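Local coordinates for SsfS6 (Streptomyces sp. SF2575, PDB 4FZR), which belongs to the GT-B clan and resembles erythromycin biosynthesis protein CIII, with two Rossmann-like halves each built round a parallel sheet, at residues Pro31-Ser36 with Val208-Arg213; Thr88-Glu93 with Leu97-Arg102; Pro170-Ala173 with Asp179-Asp182; Thr315-Ser318 with Pro322-Ser325. All blocks are in the same frame, centred on the assembly; numbering follows the deposited sequence.

Interaction 1 (Pro31-Ser36 with Val208-Arg213); sequences PLVPLS and VPYNGR
Val33 and Pro34 meet Val208 and Tyr210 where the early helix 33-41 of the N-terminal Rossmann-like half of this GT-B fold touches the chain running from the last strand of that half's sheet, 203-204, toward the second half. Chain segments 172 residues apart thus come together, with no polar bond between them.

The aromatic interaction is a CH-pi contact. Val33 CG1 lies 4.0 Å from the centroid of the Tyr210 ring and only 14° off its normal, while CG2 of the same valine sits at 3.7 Å from Tyr210 CD2, nearer the ring's rim. With CG1 anti to the backbone N (chi1 165°), both branches can engage the tyrosine. The other face is taken up from within the tyrosine's own segment: Gly212 N stands 3.9 Å above the ring plane, over its centre, so the phenol is sandwiched between a valine methyl and a backbone nitrogen.

The aliphatic packing centres on Pro34. Pro34 CB is 4.2 Å from Val208 CB, and the proline ring also crosses the base of the tyrosine side chain.

Trp37 and Gly62 of the second subunit pack on Val33 and Tyr210 respectively, placing the cluster beside the dimer contact. Behind it, the turn 32-36 is secured at Leu32 O, which accepts from both the backbone N and the hydroxyl of Ser36. Back at the interface, the proline ring reaches the opposing main chain, with Pro34 CG 3.4 Å from Val208 O and 4.0 Å from Tyr210 CB.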
# COMPACT_ATOMS: atom_id res chain seq x y z
N PRO A 31 1.84 10.33 5.39
CA PRO A 31 3.30 10.22 5.46
C PRO A 31 3.79 9.00 6.25
O PRO A 31 4.98 8.66 6.17
CB PRO A 31 3.73 11.51 6.16
CG PRO A 31 2.56 12.44 6.00
CD PRO A 31 1.36 11.56 6.03
N LEU A 32 2.90 8.35 6.99
CA LEU A 32 3.27 7.14 7.74
C LEU A 32 3.06 5.88 6.91
O LEU A 32 3.44 4.79 7.33
CB LEU A 32 2.45 7.04 9.03
CG LEU A 32 2.75 8.07 10.11
CD1 LEU A 32 1.74 7.96 11.24
CD2 LEU A 32 4.17 7.91 10.66
N VAL A 33 2.46 6.04 5.74
CA VAL A 33 2.11 4.89 4.91
C VAL A 33 3.32 4.10 4.42
O VAL A 33 3.32 2.87 4.47
CB VAL A 33 1.23 5.33 3.71
CG1 VAL A 33 1.17 4.24 2.66
CG2 VAL A 33 -0.17 5.71 4.18
N PRO A 34 4.37 4.79 3.93
CA PRO A 34 5.50 4.02 3.40
C PRO A 34 6.27 3.22 4.47
O PRO A 34 6.72 2.12 4.18
CB PRO A 34 6.39 5.10 2.77
CG PRO A 34 5.44 6.21 2.44
CD PRO A 34 4.47 6.22 3.58
N LEU A 35 6.41 3.77 5.67
CA LEU A 35 7.07 3.03 6.75
C LEU A 35 6.20 1.86 7.18
O LEU A 35 6.70 0.78 7.50
CB LEU A 35 7.35 3.95 7.94
CG LEU A 35 8.11 3.31 9.11
CD1 LEU A 35 9.38 2.61 8.64
CD2 LEU A 35 8.44 4.35 10.17
N SER A 36 4.88 2.07 7.18
CA SER A 36 3.92 1.04 7.56
C SER A 36 3.97 -0.14 6.59
O SER A 36 3.89 -1.30 7.01
CB SER A 36 2.50 1.60 7.57
OG SER A 36 2.28 2.41 8.71
N VAL A 208 10.02 8.90 1.36
CA VAL A 208 9.36 8.31 0.20
C VAL A 208 7.95 8.90 0.12
O VAL A 208 7.15 8.75 1.05
CB VAL A 208 9.30 6.77 0.30
CG1 VAL A 208 8.44 6.19 -0.82
CG2 VAL A 208 10.71 6.19 0.28
N PRO A 209 7.65 9.61 -0.98
CA PRO A 209 6.35 10.30 -1.07
C PRO A 209 5.16 9.35 -1.15
O PRO A 209 5.18 8.37 -1.90
CB PRO A 209 6.47 11.10 -2.37
CG PRO A 209 7.93 11.16 -2.68
CD PRO A 209 8.51 9.90 -2.13
N TYR A 210 4.12 9.64 -0.36
CA TYR A 210 2.82 9.04 -0.60
C TYR A 210 1.73 10.11 -0.52
O TYR A 210 1.42 10.62 0.55
CB TYR A 210 2.51 7.92 0.39
CG TYR A 210 1.15 7.31 0.13
CD1 TYR A 210 0.94 6.50 -0.98
CD2 TYR A 210 0.07 7.56 0.97
CE1 TYR A 210 -0.30 5.95 -1.24
CE2 TYR A 210 -1.17 7.02 0.72
CZ TYR A 210 -1.35 6.21 -0.38
OH TYR A 210 -2.59 5.67 -0.64
N ASN A 211 1.14 10.42 -1.67
CA ASN A 211 0.10 11.43 -1.74
C ASN A 211 -1.15 10.87 -2.41
O ASN A 211 -2.13 11.60 -2.63
CB ASN A 211 0.57 12.65 -2.55
CG ASN A 211 2.04 12.99 -2.31
OD1 ASN A 211 2.91 12.61 -3.10
ND2 ASN A 211 2.31 13.71 -1.23
N GLY A 212 -1.14 9.57 -2.70
CA GLY A 212 -2.11 8.97 -3.60
C GLY A 212 -3.46 8.66 -2.99
O GLY A 212 -3.58 8.52 -1.77
N ARG A 213 -4.48 8.59 -3.85
CA ARG A 213 -5.73 7.91 -3.53
C ARG A 213 -6.06 6.99 -4.70
O ARG A 213 -5.65 5.83 -4.73
CB ARG A 213 -6.88 8.89 -3.28
CG ARG A 213 -8.24 8.18 -3.11
CD ARG A 213 -9.32 9.11 -2.60
NE ARG A 213 -9.81 10.02 -3.63
CZ ARG A 213 -11.01 9.94 -4.21
NH1 ARG A 213 -11.88 9.00 -3.87
NH2 ARG A 213 -11.36 10.82 -5.14

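Interaction 2 (Thr88-Glu93 with Leu97-Arg102); sequences TMPREE and LEHIGR
Thr88 O and Pro90 CD lie over one face of the His99 imidazole, a compact case of a chain folding back onto the helix it is about to enter. Pro90 makes the CH-pi contact: its CD lies 4.1 Å from the His99 ring centroid, 26° off the normal. Toward the rim of that face, Thr88 O stands 3.5 Å from His99 NE2. His99 CG is anti to the backbone N (chi1 178°), which carries the imidazole out to both residues. A looser sulfur-aromatic type of approach comes from the selenomethionine Met89, whose SE is 5.1 Å from the His99 centroid and oblique to the ring.

The single hydrogen bond across the contact belongs to the backbone: Leu97 N bonds back to Glu93 O, four residues earlier, at 2.9 Å, at the start of the long helix. The glutamate chain extends alongside the leucine, and Glu93 OE1 forms a salt bridge with Arg337 of helix 333-341, linking the start of helix 93-122 to the C-terminal half.

Chemically, the two ring nitrogens of His99 fare differently. NE2 hydrogen-bonds Thr87 OG1, which anchors the imidazole, whereas the contact buries ND1 with no polar partner in the model, so packing rather than bonding surrounds that side.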
# COMPACT_ATOMS: atom_id res chain seq x y z
N THR A 88 -8.43 31.42 21.37
CA THR A 88 -8.15 32.23 20.20
C THR A 88 -6.69 32.11 19.78
O THR A 88 -5.83 31.72 20.57
CB THR A 88 -8.52 33.72 20.43
OG1 THR A 88 -7.81 34.24 21.56
CG2 THR A 88 -10.03 33.88 20.66
N MSE A 89 -6.42 32.44 18.52
CA MSE A 89 -5.08 32.39 17.96
C MSE A 89 -4.20 33.52 18.48
O MSE A 89 -4.49 34.70 18.24
CB MSE A 89 -5.16 32.49 16.43
CG MSE A 89 -5.78 31.28 15.76
SE MSE A 89 -4.46 29.92 15.32
CE MSE A 89 -3.32 30.98 14.14
N PRO A 90 -3.11 33.18 19.18
CA PRO A 90 -2.11 34.21 19.48
C PRO A 90 -1.49 34.71 18.18
O PRO A 90 -1.34 33.93 17.25
CB PRO A 90 -1.06 33.45 20.30
CG PRO A 90 -1.78 32.28 20.87
CD PRO A 90 -2.80 31.90 19.84
N ARG A 91 -1.16 36.00 18.11
CA ARG A 91 -0.59 36.54 16.88
C ARG A 91 0.93 36.40 16.89
O ARG A 91 1.55 36.19 15.84
CB ARG A 91 -1.00 37.99 16.67
CG ARG A 91 -0.68 38.53 15.28
CD ARG A 91 -1.36 37.71 14.18
NE ARG A 91 -0.85 38.02 12.85
CZ ARG A 91 -1.23 37.40 11.74
NH1 ARG A 91 -2.12 36.42 11.79
NH2 ARG A 91 -0.71 37.75 10.57
N GLU A 92 1.54 36.51 18.06
CA GLU A 92 2.97 36.27 18.21
C GLU A 92 3.24 34.79 17.97
O GLU A 92 2.45 33.93 18.35
CB GLU A 92 3.46 36.69 19.59
CG GLU A 92 3.39 38.19 19.85
CD GLU A 92 4.15 38.62 21.09
OE1 GLU A 92 3.51 39.05 22.06
OE2 GLU A 92 5.40 38.52 21.08
N GLU A 93 4.38 34.49 17.34
CA GLU A 93 4.67 33.14 16.90
C GLU A 93 4.85 32.14 18.04
O GLU A 93 4.36 31.01 17.96
CB GLU A 93 5.93 33.14 16.03
CG GLU A 93 6.54 31.76 15.84
CD GLU A 93 7.37 31.67 14.57
OE1 GLU A 93 7.15 32.49 13.66
OE2 GLU A 93 8.24 30.78 14.49
N LEU A 97 2.72 28.77 18.92
CA LEU A 97 3.27 27.41 18.87
C LEU A 97 2.77 26.58 20.05
O LEU A 97 2.43 25.41 19.89
CB LEU A 97 4.80 27.45 18.88
CG LEU A 97 5.50 27.22 17.54
CD1 LEU A 97 4.86 28.05 16.44
CD2 LEU A 97 6.99 27.53 17.67
N GLU A 98 2.72 27.19 21.23
CA GLU A 98 2.25 26.50 22.42
C GLU A 98 0.75 26.25 22.32
O GLU A 98 0.25 25.21 22.75
CB GLU A 98 2.57 27.32 23.67
CG GLU A 98 4.07 27.44 23.94
CD GLU A 98 4.41 28.51 24.97
OE1 GLU A 98 3.67 29.51 25.07
OE2 GLU A 98 5.43 28.35 25.67
N HIS A 99 0.03 27.21 21.74
CA HIS A 99 -1.40 27.07 21.50
C HIS A 99 -1.67 25.82 20.66
O HIS A 99 -2.50 24.99 21.02
CB HIS A 99 -1.92 28.32 20.79
CG HIS A 99 -3.38 28.26 20.47
ND1 HIS A 99 -3.85 28.21 19.17
CD2 HIS A 99 -4.48 28.26 21.26
CE1 HIS A 99 -5.17 28.17 19.18
NE2 HIS A 99 -5.58 28.20 20.44
N ILE A 100 -0.95 25.71 19.55
CA ILE A 100 -1.03 24.54 18.68
C ILE A 100 -0.72 23.26 19.45
O ILE A 100 -1.44 22.27 19.33
CB ILE A 100 -0.04 24.67 17.51
CG1 ILE A 100 -0.56 25.69 16.49
CG2 ILE A 100 0.17 23.32 16.83
CD1 ILE A 100 0.43 26.01 15.39
N GLY A 101 0.36 23.29 20.22
CA GLY A 101 0.79 22.14 20.99
C GLY A 101 -0.29 21.62 21.93
O GLY A 101 -0.48 20.41 22.05
N ARG A 102 -0.99 22.53 22.59
CA ARG A 102 -2.04 22.13 23.53
C ARG A 102 -3.21 21.51 22.79
O ARG A 102 -3.88 20.61 23.30
CB ARG A 102 -2.49 23.33 24.37
CG ARG A 102 -1.40 23.90 25.26
CD ARG A 102 -1.94 24.87 26.30
NE ARG A 102 -2.51 26.08 25.70
CZ ARG A 102 -1.80 27.16 25.38
NH1 ARG A 102 -0.49 27.20 25.60
NH2 ARG A 102 -2.40 28.21 24.84

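Interaction 3 (Pro170-Ala173 with Asp179-Asp182); sequences PELA and DFPD
Leu172 packs on one face of the Phe180 ring and its rim. CD1 stands 4.3 Å above the plane, over the middle of the ring, while CD2, on the same side of the plane, is displaced outward past the rim, 3.5 Å from Phe180 CE1 and 3.7 Å from Phe180 CD1. The two side chains cross at about a right angle. Further cover for the aromatic comes from Pro137 and Leu138 of helix 135-143, from Val165 of helix 158-167 and from Leu168.

The same leucine also serves the backbone that leads into the phenylalanine: Leu172 CD1 is 3.9 Å from Asp179 CA. One forked side chain thus fills the angle between an aromatic ring and the main chain preceding it. Phe180 reaches this position with CG anti to its carbonyl carbon (chi1 -71°), which swings the ring back toward the helix although its first bond does not aim there.

Polar tethers hold the two segments to other parts of the fold. Glu171, next to the leucine, forms a salt bridge with Arg82, and Pro181 O accepts a hydrogen bond from Trp147 NE1, tying the returning loop to strand 147-150.

Taken together, this is the packing of a beta-alpha-beta crossover in a Rossmann-like half: the chain leaves strand 147-150, passes through helices 158-167 and 169-173, and turns back with Phe180 packed on Leu172 just before entering the neighbouring parallel strand 185-188.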
# COMPACT_ATOMS: atom_id res chain seq x y z
N PRO A 170 -1.85 15.72 33.62
CA PRO A 170 -2.66 14.85 34.48
C PRO A 170 -2.64 13.38 34.06
O PRO A 170 -2.47 12.51 34.92
CB PRO A 170 -4.07 15.42 34.32
CG PRO A 170 -3.87 16.83 33.89
CD PRO A 170 -2.65 16.81 33.03
N GLU A 171 -2.80 13.09 32.77
CA GLU A 171 -2.85 11.71 32.30
C GLU A 171 -1.53 10.97 32.53
O GLU A 171 -1.52 9.76 32.74
CB GLU A 171 -3.24 11.64 30.82
CG GLU A 171 -4.73 11.83 30.57
CD GLU A 171 -5.20 13.25 30.84
OE1 GLU A 171 -4.40 14.19 30.67
OE2 GLU A 171 -6.37 13.42 31.24
N LEU A 172 -0.43 11.71 32.50
CA LEU A 172 0.89 11.13 32.75
C LEU A 172 1.09 10.88 34.24
O LEU A 172 1.92 10.06 34.64
CB LEU A 172 1.99 12.05 32.21
CG LEU A 172 2.15 12.07 30.69
CD1 LEU A 172 3.27 13.01 30.28
CD2 LEU A 172 2.42 10.67 30.17
N ALA A 173 0.32 11.58 35.07
CA ALA A 173 0.38 11.38 36.51
C ALA A 173 -0.30 10.07 36.90
O ALA A 173 0.14 9.39 37.83
CB ALA A 173 -0.27 12.56 37.24
N ASP A 179 6.79 12.83 32.11
CA ASP A 179 7.10 12.92 30.69
C ASP A 179 6.86 11.56 30.05
O ASP A 179 6.63 10.58 30.76
CB ASP A 179 8.56 13.33 30.50
CG ASP A 179 8.86 13.85 29.11
OD1 ASP A 179 8.18 13.44 28.15
OD2 ASP A 179 9.78 14.68 28.97
N PHE A 180 6.90 11.50 28.73
CA PHE A 180 6.78 10.24 28.02
C PHE A 180 8.12 9.53 28.01
O PHE A 180 9.16 10.17 27.86
CB PHE A 180 6.33 10.46 26.58
CG PHE A 180 4.90 10.90 26.46
CD1 PHE A 180 3.87 10.05 26.82
CD2 PHE A 180 4.59 12.16 25.98
CE1 PHE A 180 2.55 10.45 26.71
CE2 PHE A 180 3.27 12.56 25.86
CZ PHE A 180 2.26 11.71 26.22
N PRO A 181 8.10 8.20 28.17
CA PRO A 181 9.36 7.46 28.01
C PRO A 181 9.91 7.68 26.61
O PRO A 181 9.14 7.87 25.67
CB PRO A 181 8.94 5.99 28.22
CG PRO A 181 7.45 5.97 28.07
CD PRO A 181 6.97 7.32 28.48
N ASP A 182 11.23 7.68 26.47
CA ASP A 182 11.84 7.98 25.19
C ASP A 182 11.47 6.96 24.12
O ASP A 182 11.24 5.79 24.42
CB ASP A 182 13.36 8.06 25.33
CG ASP A 182 13.81 9.35 25.97
OD1 ASP A 182 12.99 9.95 26.71
OD2 ASP A 182 14.96 9.76 25.74

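Interaction 4 (Thr315-Ser318 with Pro322-Ser325); sequences TCLS and PQVS
Gln323, the first residue of strand 323-325, extends its side chain to Cys316 and Leu317 on helix 310-318, showing how a long amide can pack against a helix while spending its polar atoms on other partners. Its chi1 of -22° lies away from the staggered positions; beyond CG the chain runs extended (chi2 178°), which brings the amide to the helix. At CG the contact begins, 3.7 Å from Cys316 CB. Next comes CD, which has Cys316 CB at 3.4 Å, almost straight above the flat amide, so the cysteine's methylene rests on its face. OE1 passes the same methylene at 3.8 Å, but its polar partner is His306 NE2, to which it is hydrogen-bonded. NE2, at the tip, touches two residues: Cys316 CB and Leu317 CG are each 3.5 Å away, with Leu317 CD2 a little farther off. That amide nitrogen also makes a weak hydrogen bond with Thr313 O, one turn back along the helix. The bond to His306, with the weak one to Thr313 O, would favour one orientation of the buried amide.

The contact closes the second half of the beta-alpha-beta unit made by strand 303-306, helix 310-318 and strand 323-325. Strand 323-325 is hydrogen-bonded between strands 303-306 and 345-347, while Leu339 of helix 333-341 touches both Gln323 and Leu317, and helix 370-382 packs on the leucine through Leu378 and Met382.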
# COMPACT_ATOMS: atom_id res chain seq x y z
N THR A 315 7.72 16.26 -0.91
CA THR A 315 7.56 15.58 -2.19
C THR A 315 8.36 16.31 -3.27
O THR A 315 9.11 15.69 -4.02
CB THR A 315 6.08 15.50 -2.62
OG1 THR A 315 5.31 14.82 -1.62
CG2 THR A 315 5.94 14.75 -3.94
N CYS A 316 8.18 17.63 -3.34
CA CYS A 316 8.91 18.47 -4.29
C CYS A 316 10.42 18.39 -4.09
O CYS A 316 11.18 18.25 -5.05
CB CYS A 316 8.46 19.92 -4.16
SG CYS A 316 6.77 20.22 -4.69
N LEU A 317 10.85 18.48 -2.83
CA LEU A 317 12.27 18.35 -2.50
C LEU A 317 12.83 17.02 -3.01
O LEU A 317 13.87 17.00 -3.67
CB LEU A 317 12.49 18.46 -0.98
CG LEU A 317 12.63 19.86 -0.38
CD1 LEU A 317 12.98 19.76 1.10
CD2 LEU A 317 13.68 20.67 -1.12
N SER A 318 12.15 15.92 -2.72
CA SER A 318 12.67 14.60 -3.06
C SER A 318 12.69 14.37 -4.57
O SER A 318 13.43 13.53 -5.07
CB SER A 318 11.86 13.50 -2.36
OG SER A 318 10.78 13.03 -3.15
N PRO A 322 11.85 22.91 -7.95
CA PRO A 322 11.77 24.18 -7.21
C PRO A 322 10.32 24.55 -6.86
O PRO A 322 9.41 24.28 -7.64
CB PRO A 322 12.39 25.21 -8.16
CG PRO A 322 12.37 24.56 -9.51
CD PRO A 322 12.49 23.09 -9.27
N GLN A 323 10.13 25.16 -5.69
CA GLN A 323 8.79 25.40 -5.17
C GLN A 323 8.53 26.87 -4.87
O GLN A 323 9.42 27.58 -4.40
CB GLN A 323 8.58 24.61 -3.88
CG GLN A 323 9.50 23.41 -3.70
CD GLN A 323 9.28 22.70 -2.37
OE1 GLN A 323 8.25 22.87 -1.73
NE2 GLN A 323 10.27 21.92 -1.95
N VAL A 324 7.31 27.30 -5.14
CA VAL A 324 6.83 28.56 -4.60
C VAL A 324 5.83 28.21 -3.50
O VAL A 324 4.75 27.70 -3.76
CB VAL A 324 6.15 29.45 -5.66
CG1 VAL A 324 5.71 30.76 -5.02
CG2 VAL A 324 7.10 29.70 -6.84
N SER A 325 6.23 28.48 -2.26
CA SER A 325 5.40 28.17 -1.11
C SER A 325 4.68 29.41 -0.60
O SER A 325 5.32 30.42 -0.30
CB SER A 325 6.26 27.57 0.00
OG SER A 325 5.51 27.35 1.18

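Interactions 2 and 3 both lie, in sequence, inside the long loop closed by interaction 1, yet neither touches it: their centres are each 29 Å from its centre, and 22 Å from one another. Interaction 4 belongs to the C-terminal half of the GT-B fold and is 37 Å, centre to centre, from interaction 3, across the middle of the chain. The direct link is between interactions 1 and 4, whose centres are 17 Å apart. Asn211 ND2 lies 3.2 Å from Thr315 OG1, a probable hydrogen bond, and Pro209 CG packs at 3.4 Å from Ser318 OG. Segment 208-213 thus faces helix 33-41 of one half and helix 310-318 of the other.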